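Local coordinates for protein p24: plant transcriptional regulator PBF-2 (Solanum tuberosum, PDB 1L3A) that binds single-stranded DNA as a homotetramer and activates transcription of the pathogenesis-related gene PR-10a after elicitation, at residues A49-E54 against V76-A81; Y42-G47 against I166-A171; V132-K137 against L151-K156. One frame throughout, in Å; residues are numbered along the deposited sequence.

Contact 1. Residues A49-E54 against V76-A81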
loop_
_atom_site.group_PDB
_atom_site.type_symbol
_atom_site.label_atom_id
_atom_site.label_comp_id
_atom_site.label_asym_id
_atom_site.label_seq_id
_atom_site.Cartn_x
_atom_site.Cartn_y
_atom_site.Cartn_z
ATOM N N ALA C 49 -29.795 -6.479 7.726
ATOM C CA ALA C 49 -28.831 -7.562 7.610
ATOM C C ALA C 49 -27.441 -7.210 8.109
ATOM O O ALA C 49 -27.139 -6.049 8.369
ATOM C CB ALA C 49 -28.756 -8.010 6.152
ATOM N N ALA C 50 -26.604 -8.231 8.234
ATOM C CA ALA C 50 -25.228 -8.071 8.684
ATOM C C ALA C 50 -24.296 -8.713 7.646
ATOM O O ALA C 50 -24.690 -9.635 6.928
ATOM C CB ALA C 50 -25.041 -8.736 10.040
ATOM N N LEU C 51 -23.058 -8.221 7.579
ATOM C CA LEU C 51 -22.066 -8.738 6.638
ATOM C C LEU C 51 -20.692 -8.885 7.280
ATOM O O LEU C 51 -20.154 -7.921 7.806
ATOM C CB LEU C 51 -21.945 -7.797 5.437
ATOM C CG LEU C 51 -20.840 -8.110 4.418
ATOM C CD1 LEU C 51 -21.142 -9.422 3.672
ATOM C CD2 LEU C 51 -20.740 -6.957 3.435
ATOM N N THR C 52 -20.136 -10.093 7.240
ATOM C CA THR C 52 -18.805 -10.353 7.777
ATOM C C THR C 52 -17.854 -10.674 6.615
ATOM O O THR C 52 -18.206 -11.408 5.686
ATOM C CB THR C 52 -18.806 -11.545 8.725
ATOM O OG1 THR C 52 -19.270 -12.696 8.015
ATOM C CG2 THR C 52 -19.702 -11.279 9.921
ATOM N N VAL C 53 -16.641 -10.139 6.675
ATOM C CA VAL C 53 -15.666 -10.349 5.608
ATOM C C VAL C 53 -14.435 -11.016 6.215
ATOM O O VAL C 53 -13.880 -10.533 7.194
ATOM C CB VAL C 53 -15.301 -8.989 4.969
ATOM C CG1 VAL C 53 -14.424 -9.180 3.746
ATOM C CG2 VAL C 53 -16.575 -8.263 4.587
ATOM N N GLU C 54 -14.017 -12.132 5.636
ATOM C CA GLU C 54 -12.889 -12.878 6.169
ATOM C C GLU C 54 -11.937 -13.434 5.096
ATOM O O GLU C 54 -12.375 -13.984 4.077
ATOM C CB GLU C 54 -13.432 -14.027 7.032
ATOM C CG GLU C 54 -12.403 -15.046 7.462
ATOM C CD GLU C 54 -13.035 -16.292 8.080
ATOM O OE1 GLU C 54 -13.532 -16.208 9.225
ATOM O OE2 GLU C 54 -13.040 -17.354 7.415
ATOM N N VAL C 76 -11.447 -14.171 -0.328
ATOM C CA VAL C 76 -12.165 -13.529 0.751
ATOM C C VAL C 76 -13.591 -14.096 0.748
ATOM O O VAL C 76 -14.248 -14.151 -0.291
ATOM C CB VAL C 76 -12.208 -11.994 0.561
ATOM C CG1 VAL C 76 -13.284 -11.387 1.462
ATOM C CG2 VAL C 76 -10.835 -11.388 0.890
ATOM N N MET C 77 -14.049 -14.525 1.914
ATOM C CA MET C 77 -15.381 -15.085 2.079
ATOM C C MET C 77 -16.308 -14.037 2.686
ATOM O O MET C 77 -15.982 -13.431 3.706
ATOM C CB MET C 77 -15.323 -16.296 3.012
ATOM C CG MET C 77 -16.517 -17.237 2.887
ATOM S SD MET C 77 -16.567 -17.952 1.230
ATOM C CE MET C 77 -14.798 -18.423 1.069
ATOM N N LEU C 78 -17.453 -13.829 2.043
ATOM C CA LEU C 78 -18.461 -12.885 2.515
ATOM C C LEU C 78 -19.605 -13.723 3.075
ATOM O O LEU C 78 -19.987 -14.722 2.476
ATOM C CB LEU C 78 -18.995 -12.019 1.360
ATOM C CG LEU C 78 -18.000 -11.141 0.601
ATOM C CD1 LEU C 78 -18.708 -10.375 -0.524
ATOM C CD2 LEU C 78 -17.369 -10.172 1.565
ATOM N N GLN C 79 -20.133 -13.331 4.227
ATOM C CA GLN C 79 -21.248 -14.051 4.828
ATOM C C GLN C 79 -22.330 -13.034 5.133
ATOM O O GLN C 79 -22.076 -12.034 5.805
ATOM C CB GLN C 79 -20.816 -14.768 6.114
ATOM C CG GLN C 79 -19.906 -15.970 5.874
ATOM C CD GLN C 79 -19.526 -16.693 7.154
ATOM O OE1 GLN C 79 -20.421 -17.234 7.843
ATOM N NE2 GLN C 79 -18.321 -16.719 7.473
ATOM N N PHE C 80 -23.522 -13.276 4.599
ATOM C CA PHE C 80 -24.657 -12.390 4.810
ATOM C C PHE C 80 -25.661 -13.055 5.751
ATOM O O PHE C 80 -25.951 -14.242 5.617
ATOM C CB PHE C 80 -25.365 -12.091 3.485
ATOM C CG PHE C 80 -24.527 -11.343 2.483
ATOM C CD1 PHE C 80 -23.510 -11.984 1.771
ATOM C CD2 PHE C 80 -24.811 -10.013 2.183
ATOM C CE1 PHE C 80 -22.799 -11.308 0.766
ATOM C CE2 PHE C 80 -24.100 -9.329 1.175
ATOM C CZ PHE C 80 -23.097 -9.979 0.467
ATOM N N ALA C 81 -26.214 -12.290 6.681
ATOM C CA ALA C 81 -27.199 -12.827 7.617
ATOM C C ALA C 81 -28.345 -11.838 7.787
ATOM O O ALA C 81 -28.116 -10.652 8.018
ATOM C CB ALA C 81 -26.538 -13.112 8.977
HETATM O O HOH W 1 -16.822 -14.255 6.404
#

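Contact 2. Residues Y42-G47 against I166-A171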
loop_
_atom_site.group_PDB
_atom_site.type_symbol
_atom_site.label_atom_id
_atom_site.label_comp_id
_atom_site.label_asym_id
_atom_site.label_seq_id
_atom_site.Cartn_x
_atom_site.Cartn_y
_atom_site.Cartn_z
ATOM N N TYR C 42 -14.024 -8.743 9.546
ATOM C CA TYR C 42 -14.608 -7.420 9.683
ATOM C C TYR C 42 -16.112 -7.544 9.457
ATOM O O TYR C 42 -16.550 -8.099 8.455
ATOM C CB TYR C 42 -13.999 -6.465 8.650
ATOM C CG TYR C 42 -14.594 -5.075 8.675
ATOM C CD1 TYR C 42 -14.482 -4.266 9.809
ATOM C CD2 TYR C 42 -15.249 -4.564 7.561
ATOM C CE1 TYR C 42 -15.018 -2.969 9.825
ATOM C CE2 TYR C 42 -15.780 -3.280 7.558
ATOM C CZ TYR C 42 -15.665 -2.488 8.685
ATOM O OH TYR C 42 -16.209 -1.227 8.663
ATOM N N SER C 43 -16.897 -7.002 10.379
ATOM C CA SER C 43 -18.350 -7.083 10.299
ATOM C C SER C 43 -19.021 -5.733 10.198
ATOM O O SER C 43 -18.614 -4.776 10.856
ATOM C CB SER C 43 -18.905 -7.801 11.530
ATOM O OG SER C 43 -18.428 -9.128 11.592
ATOM N N ILE C 44 -20.061 -5.676 9.376
ATOM C CA ILE C 44 -20.853 -4.472 9.166
ATOM C C ILE C 44 -22.277 -4.804 9.623
ATOM O O ILE C 44 -22.909 -5.696 9.065
ATOM C CB ILE C 44 -20.839 -4.100 7.666
ATOM C CG1 ILE C 44 -19.409 -3.710 7.271
ATOM C CG2 ILE C 44 -21.860 -2.993 7.359
ATOM C CD1 ILE C 44 -19.211 -3.473 5.805
ATOM N N TYR C 45 -22.775 -4.096 10.634
ATOM C CA TYR C 45 -24.122 -4.349 11.158
ATOM C C TYR C 45 -25.148 -3.293 10.744
ATOM O O TYR C 45 -24.987 -2.118 11.056
ATOM C CB TYR C 45 -24.067 -4.454 12.678
ATOM C CG TYR C 45 -23.132 -5.539 13.167
ATOM C CD1 TYR C 45 -21.950 -5.223 13.841
ATOM C CD2 TYR C 45 -23.423 -6.884 12.948
ATOM C CE1 TYR C 45 -21.084 -6.230 14.286
ATOM C CE2 TYR C 45 -22.565 -7.894 13.389
ATOM C CZ TYR C 45 -21.401 -7.559 14.055
ATOM O OH TYR C 45 -20.551 -8.555 14.478
ATOM N N LYS C 46 -26.204 -3.722 10.044
ATOM C CA LYS C 46 -27.240 -2.800 9.578
ATOM C C LYS C 46 -28.688 -3.123 9.988
ATOM O O LYS C 46 -28.948 -4.070 10.728
ATOM C CB LYS C 46 -27.147 -2.653 8.052
ATOM C CG LYS C 46 -25.887 -1.919 7.580
ATOM C CD LYS C 46 -25.760 -0.550 8.277
ATOM C CE LYS C 46 -24.360 0.067 8.130
ATOM N NZ LYS C 46 -24.070 0.516 6.747
ATOM N N GLY C 47 -29.626 -2.317 9.508
ATOM C CA GLY C 47 -31.025 -2.522 9.857
ATOM C C GLY C 47 -31.631 -3.878 9.521
ATOM O O GLY C 47 -32.197 -4.532 10.391
ATOM N N ILE C 166 -27.757 -5.031 1.803
ATOM C CA ILE C 166 -27.098 -4.315 2.890
ATOM C C ILE C 166 -26.350 -3.087 2.370
ATOM O O ILE C 166 -25.546 -3.179 1.445
ATOM C CB ILE C 166 -26.128 -5.246 3.700
ATOM C CG1 ILE C 166 -25.764 -4.574 5.025
ATOM C CG2 ILE C 166 -24.843 -5.519 2.918
ATOM C CD1 ILE C 166 -24.928 -5.435 5.934
ATOM N N PRO C 167 -26.630 -1.907 2.947
ATOM C CA PRO C 167 -25.953 -0.683 2.503
ATOM C C PRO C 167 -24.571 -0.557 3.161
ATOM O O PRO C 167 -24.393 -0.893 4.334
ATOM C CB PRO C 167 -26.907 0.419 2.962
ATOM C CG PRO C 167 -27.385 -0.134 4.306
ATOM C CD PRO C 167 -27.647 -1.607 3.977
ATOM N N VAL C 168 -23.597 -0.075 2.402
ATOM C CA VAL C 168 -22.239 0.096 2.912
ATOM C C VAL C 168 -21.846 1.559 2.734
ATOM O O VAL C 168 -21.752 2.043 1.612
ATOM C CB VAL C 168 -21.247 -0.807 2.144
ATOM C CG1 VAL C 168 -19.843 -0.614 2.688
ATOM C CG2 VAL C 168 -21.680 -2.279 2.270
ATOM N N THR C 169 -21.633 2.269 3.834
ATOM C CA THR C 169 -21.271 3.680 3.738
ATOM C C THR C 169 -19.919 3.850 3.053
ATOM O O THR C 169 -19.147 2.899 2.923
ATOM C CB THR C 169 -21.184 4.334 5.121
ATOM O OG1 THR C 169 -20.065 3.788 5.832
ATOM C CG2 THR C 169 -22.465 4.058 5.921
ATOM N N LYS C 170 -19.647 5.065 2.606
ATOM C CA LYS C 170 -18.391 5.348 1.954
ATOM C C LYS C 170 -17.248 4.961 2.908
ATOM O O LYS C 170 -16.237 4.410 2.480
ATOM C CB LYS C 170 -18.312 6.837 1.610
ATOM C CG LYS C 170 -16.997 7.262 0.972
ATOM C CD LYS C 170 -16.887 8.776 0.876
ATOM C CE LYS C 170 -15.665 9.185 0.059
ATOM N NZ LYS C 170 -15.513 10.676 -0.032
ATOM N N ALA C 171 -17.427 5.241 4.197
ATOM C CA ALA C 171 -16.406 4.948 5.199
ATOM C C ALA C 171 -16.116 3.449 5.315
ATOM O O ALA C 171 -14.955 3.046 5.363
ATOM C CB ALA C 171 -16.835 5.499 6.560
#

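Contact 3. Residues V132-K137 against L151-K156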
loop_
_atom_site.group_PDB
_atom_site.type_symbol
_atom_site.label_atom_id
_atom_site.label_comp_id
_atom_site.label_asym_id
_atom_site.label_seq_id
_atom_site.Cartn_x
_atom_site.Cartn_y
_atom_site.Cartn_z
ATOM N N VAL C 132 -28.528 -24.485 -9.462
ATOM C CA VAL C 132 -28.425 -23.446 -8.441
ATOM C C VAL C 132 -27.412 -22.355 -8.812
ATOM O O VAL C 132 -26.424 -22.626 -9.499
ATOM C CB VAL C 132 -28.044 -24.072 -7.077
ATOM C CG1 VAL C 132 -26.666 -24.708 -7.162
ATOM C CG2 VAL C 132 -28.093 -23.021 -5.988
ATOM N N ARG C 133 -27.665 -21.125 -8.357
ATOM C CA ARG C 133 -26.789 -19.989 -8.652
ATOM C C ARG C 133 -26.734 -18.899 -7.580
ATOM O O ARG C 133 -27.666 -18.718 -6.794
ATOM C CB ARG C 133 -27.214 -19.329 -9.955
ATOM C CG ARG C 133 -28.638 -18.836 -9.911
ATOM C CD ARG C 133 -28.947 -17.963 -11.106
ATOM N NE ARG C 133 -28.636 -18.660 -12.346
ATOM C CZ ARG C 133 -28.767 -18.123 -13.552
ATOM N NH1 ARG C 133 -29.204 -16.876 -13.682
ATOM N NH2 ARG C 133 -28.461 -18.832 -14.630
ATOM N N LYS C 134 -25.631 -18.160 -7.581
ATOM C CA LYS C 134 -25.428 -17.066 -6.640
ATOM C C LYS C 134 -25.037 -15.835 -7.440
ATOM O O LYS C 134 -24.152 -15.898 -8.295
ATOM C CB LYS C 134 -24.295 -17.382 -5.664
ATOM C CG LYS C 134 -24.449 -18.672 -4.903
ATOM C CD LYS C 134 -25.498 -18.558 -3.830
ATOM C CE LYS C 134 -24.874 -18.240 -2.486
ATOM N NZ LYS C 134 -23.990 -19.330 -1.969
ATOM N N VAL C 135 -25.702 -14.720 -7.173
ATOM C CA VAL C 135 -25.371 -13.485 -7.862
ATOM C C VAL C 135 -25.174 -12.354 -6.854
ATOM O O VAL C 135 -26.074 -12.047 -6.064
ATOM C CB VAL C 135 -26.475 -13.050 -8.860
ATOM C CG1 VAL C 135 -26.020 -11.792 -9.590
ATOM C CG2 VAL C 135 -26.777 -14.165 -9.861
ATOM N N LEU C 136 -23.990 -11.749 -6.884
ATOM C CA LEU C 136 -23.664 -10.626 -6.002
ATOM C C LEU C 136 -23.570 -9.335 -6.807
ATOM O O LEU C 136 -22.778 -9.239 -7.751
ATOM C CB LEU C 136 -22.323 -10.845 -5.281
ATOM C CG LEU C 136 -21.864 -9.639 -4.438
ATOM C CD1 LEU C 136 -22.845 -9.416 -3.286
ATOM C CD2 LEU C 136 -20.448 -9.860 -3.896
ATOM N N LYS C 137 -24.380 -8.349 -6.440
ATOM C CA LYS C 137 -24.356 -7.055 -7.112
ATOM C C LYS C 137 -23.852 -5.994 -6.146
ATOM O O LYS C 137 -24.167 -6.031 -4.953
ATOM C CB LYS C 137 -25.755 -6.643 -7.591
ATOM C CG LYS C 137 -26.333 -7.462 -8.734
ATOM C CD LYS C 137 -27.705 -6.903 -9.120
ATOM C CE LYS C 137 -28.416 -7.777 -10.147
ATOM N NZ LYS C 137 -28.860 -9.094 -9.574
ATOM N N LEU C 151 -27.087 -9.882 -2.359
ATOM C CA LEU C 151 -26.841 -11.282 -2.676
ATOM C C LEU C 151 -28.118 -12.029 -3.015
ATOM O O LEU C 151 -29.053 -12.050 -2.227
ATOM C CB LEU C 151 -26.159 -12.004 -1.506
ATOM C CG LEU C 151 -25.849 -13.495 -1.742
ATOM C CD1 LEU C 151 -25.017 -13.664 -3.024
ATOM C CD2 LEU C 151 -25.118 -14.072 -0.548
ATOM N N SER C 152 -28.144 -12.638 -4.196
ATOM C CA SER C 152 -29.287 -13.419 -4.659
ATOM C C SER C 152 -28.907 -14.893 -4.712
ATOM O O SER C 152 -27.874 -15.257 -5.277
ATOM C CB SER C 152 -29.724 -12.976 -6.061
ATOM O OG SER C 152 -30.747 -11.999 -5.993
ATOM N N VAL C 153 -29.740 -15.737 -4.117
ATOM C CA VAL C 153 -29.492 -17.171 -4.124
ATOM C C VAL C 153 -30.737 -17.868 -4.660
ATOM O O VAL C 153 -31.827 -17.691 -4.134
ATOM C CB VAL C 153 -29.182 -17.693 -2.704
ATOM C CG1 VAL C 153 -28.845 -19.180 -2.751
ATOM C CG2 VAL C 153 -28.021 -16.904 -2.108
ATOM N N GLN C 154 -30.572 -18.643 -5.724
ATOM C CA GLN C 154 -31.688 -19.357 -6.319
ATOM C C GLN C 154 -31.432 -20.849 -6.400
ATOM O O GLN C 154 -30.387 -21.289 -6.877
ATOM C CB GLN C 154 -31.970 -18.834 -7.729
ATOM C CG GLN C 154 -32.490 -17.412 -7.811
ATOM C CD GLN C 154 -31.702 -16.585 -8.805
ATOM O OE1 GLN C 154 -30.721 -15.937 -8.385
ATOM N NE2 GLN C 154 -32.047 -16.597 -10.006
ATOM N N ASN C 155 -32.398 -21.622 -5.931
ATOM C CA ASN C 155 -32.306 -23.070 -5.984
ATOM C C ASN C 155 -33.655 -23.568 -6.494
ATOM O O ASN C 155 -34.708 -23.229 -5.946
ATOM C CB ASN C 155 -31.992 -23.648 -4.604
ATOM C CG ASN C 155 -33.049 -24.617 -4.127
ATOM O OD1 ASN C 155 -34.061 -24.216 -3.556
ATOM N ND2 ASN C 155 -32.827 -25.902 -4.377
ATOM N N LYS C 156 -33.619 -24.354 -7.561
ATOM C CA LYS C 156 -34.838 -24.873 -8.160
ATOM C C LYS C 156 -35.064 -26.311 -7.720
ATOM O O LYS C 156 -36.089 -26.920 -8.038
ATOM C CB LYS C 156 -34.731 -24.791 -9.682
ATOM C CG LYS C 156 -34.237 -23.438 -10.187
ATOM C CD LYS C 156 -35.172 -22.300 -9.787
ATOM C CE LYS C 156 -36.494 -22.355 -10.542
ATOM N NZ LYS C 156 -37.464 -21.359 -10.003
#

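Contact 1. Residues A49-E54 against V76-A81
Leu51 and Phe80 face each other in a non-hydrogen-bonded pair, and their first torsions bring methyl and ring together: Leu51 places CG opposite its own nitrogen (chi1 174°), while Phe80 swings CG to the nitrogen side (chi1 -64°). The result is a CH-pi contact, with Leu51 CD1 3.7 Å from the centroid of the Phe80 ring and almost exactly over its centre. On the same face Val53 sets CG2 3.7 Å from Leu78 CD2, the two side chains running side by side, and packs tightly on Val76, CG1 to CG1 at 3.4 Å. Branched and aromatic hydrocarbons suit this face because the second sheet (strands 132-140, 146-155 and 161-169) and helix 170-188 cover it. The backbones are antiparallel, and Ala50, Thr52 and Glu54 each exchange two hydrogen bonds with Ala81, Gln79 and Met77, respectively, the shortest being Met77 N to Glu54 O at 2.8 Å. Ala49 to Leu51 belong to the region required for binding single-stranded DNA.

The other face is mixed. Tyr89 and Trp91 of strand 88-99 cover its alanines, Ala50 and Ala81. Thr52 OG1 lies 3.2 Å from Gln79 CB, and a water takes a hydrogen bond from Gln79 NE2 (3.1 Å) and gives one to Met77 O (2.9 Å), with a weak link to Thr52 OG1. Gln79 OE1 is bound by Lys94. The hairpin thus sets an apolar face against a partly polar one.

Contact 2. Residues Y42-G47 against I166-A171
Lys46 lays its aliphatic chain across Ile166 and Pro167 and ends in a hydrogen bond to the second. NZ reaches Pro167 O at 2.8 Å, approaching from above the carbonyl plane. Bends at chi2 (-54°) and chi4 (70°) fold the chain back so that its ammonium arrives at this carbonyl. The same NZ forms a salt bridge with Glu172, whose carboxylate also accepts a bond from Thr169 N, so one acid ties the lysine to the start of the helix.

Apolar packing does the rest. Lys46 CG lies 3.7 Å from Ile166 CG1, the two side chains crossing at about a right angle, and 4.0 Å from Pro167 CG. Ile44 adds two looser touches, CG2 to Ile166 CD1 at 4.2 Å and CD1 to Val168 CG1 at 4.3 Å. A long lysine suits this margin because its methylenes cover Ile166 and Pro167 while its ammonium is met by Pro167 O and the Glu172 carboxylate.

Strands 38-45 and 161-169 belong to different sheets, and their segments run at 112° to each other. Lys46 lies in the region required for binding single-stranded DNA; Thr169 is the N-cap of helix 170-188, against which Tyr42 and Ile44 also pack.

Contact 3. Residues V132-K137 against L151-K156
Val132 opens the contact with a loose touch, CG2 lying 4.2 Å from Asn155 CB. Next comes Arg133, a hydrogen-bonded pair with Gln154: Arg133 N to Gln154 O and Gln154 N to Arg133 O are both 3.1 Å. Their side chains cross on the outer face, where the methylenes of the arginine touch the amide of the glutamine, CD to NE2 at 3.6 Å, with guanidinium and amide planes turned 73° apart. Long polar chains suit this partly exposed face, since their hydrocarbon parts can pack while their ends remain near the surface. Val132 to Lys137 all fall within a predicted nuclear localization signal.

Lys134 points to the opposite face and lies alongside Val153. Its chain curls back over the valine from chi2 (-74°) onward, CE coming within 3.4 Å of Val153 CG2, a tight fit. The ammonium of this buried lysine is received by Val96 O of the other sheet, with a weak, long ion pair to Glu217 of a second subunit.

Val135 returns to the Arg133 face and pairs with Ser152, Val135 N to Ser152 O and Ser152 N to Val135 O each at 2.9 Å. The small serine leaves its hydroxyl to Asn163 on the next strand. Leu136, opposite Leu151, turns back inward, and Leu151 CD1 lies 3.6 Å from Val135 O; both leucines also pack on Phe80.

Alternation thus divides the hairpin into a mixed, largely polar face and an inner one that joins the two sheets. Lys134, buried there, probably relies mainly on Val96 O to offset the cost of burial, the distant acid adding little.

How the contacts relate
From the N terminus, strand 38-45 enters first and supplies one side of contact 2, whose partner arrives only after 118 intervening residues. Inside that long loop, contact 1 closes the hairpin of strands 49-62 and 68-85, and later contact 3 closes the hairpin of strands 132-140 and 146-155; these two lie in series, both nested within contact 2, and none cross. Contacts 1 and 3 each pair the two central strands of one four-stranded antiparallel sheet, and the two hairpins pack face to face, Leu78 meeting Leu136. Contact 2 bridges the sheets at another margin, about 21 Å between centres from contact 3, while strands 38-45 and 49-62 link it directly to contact 1.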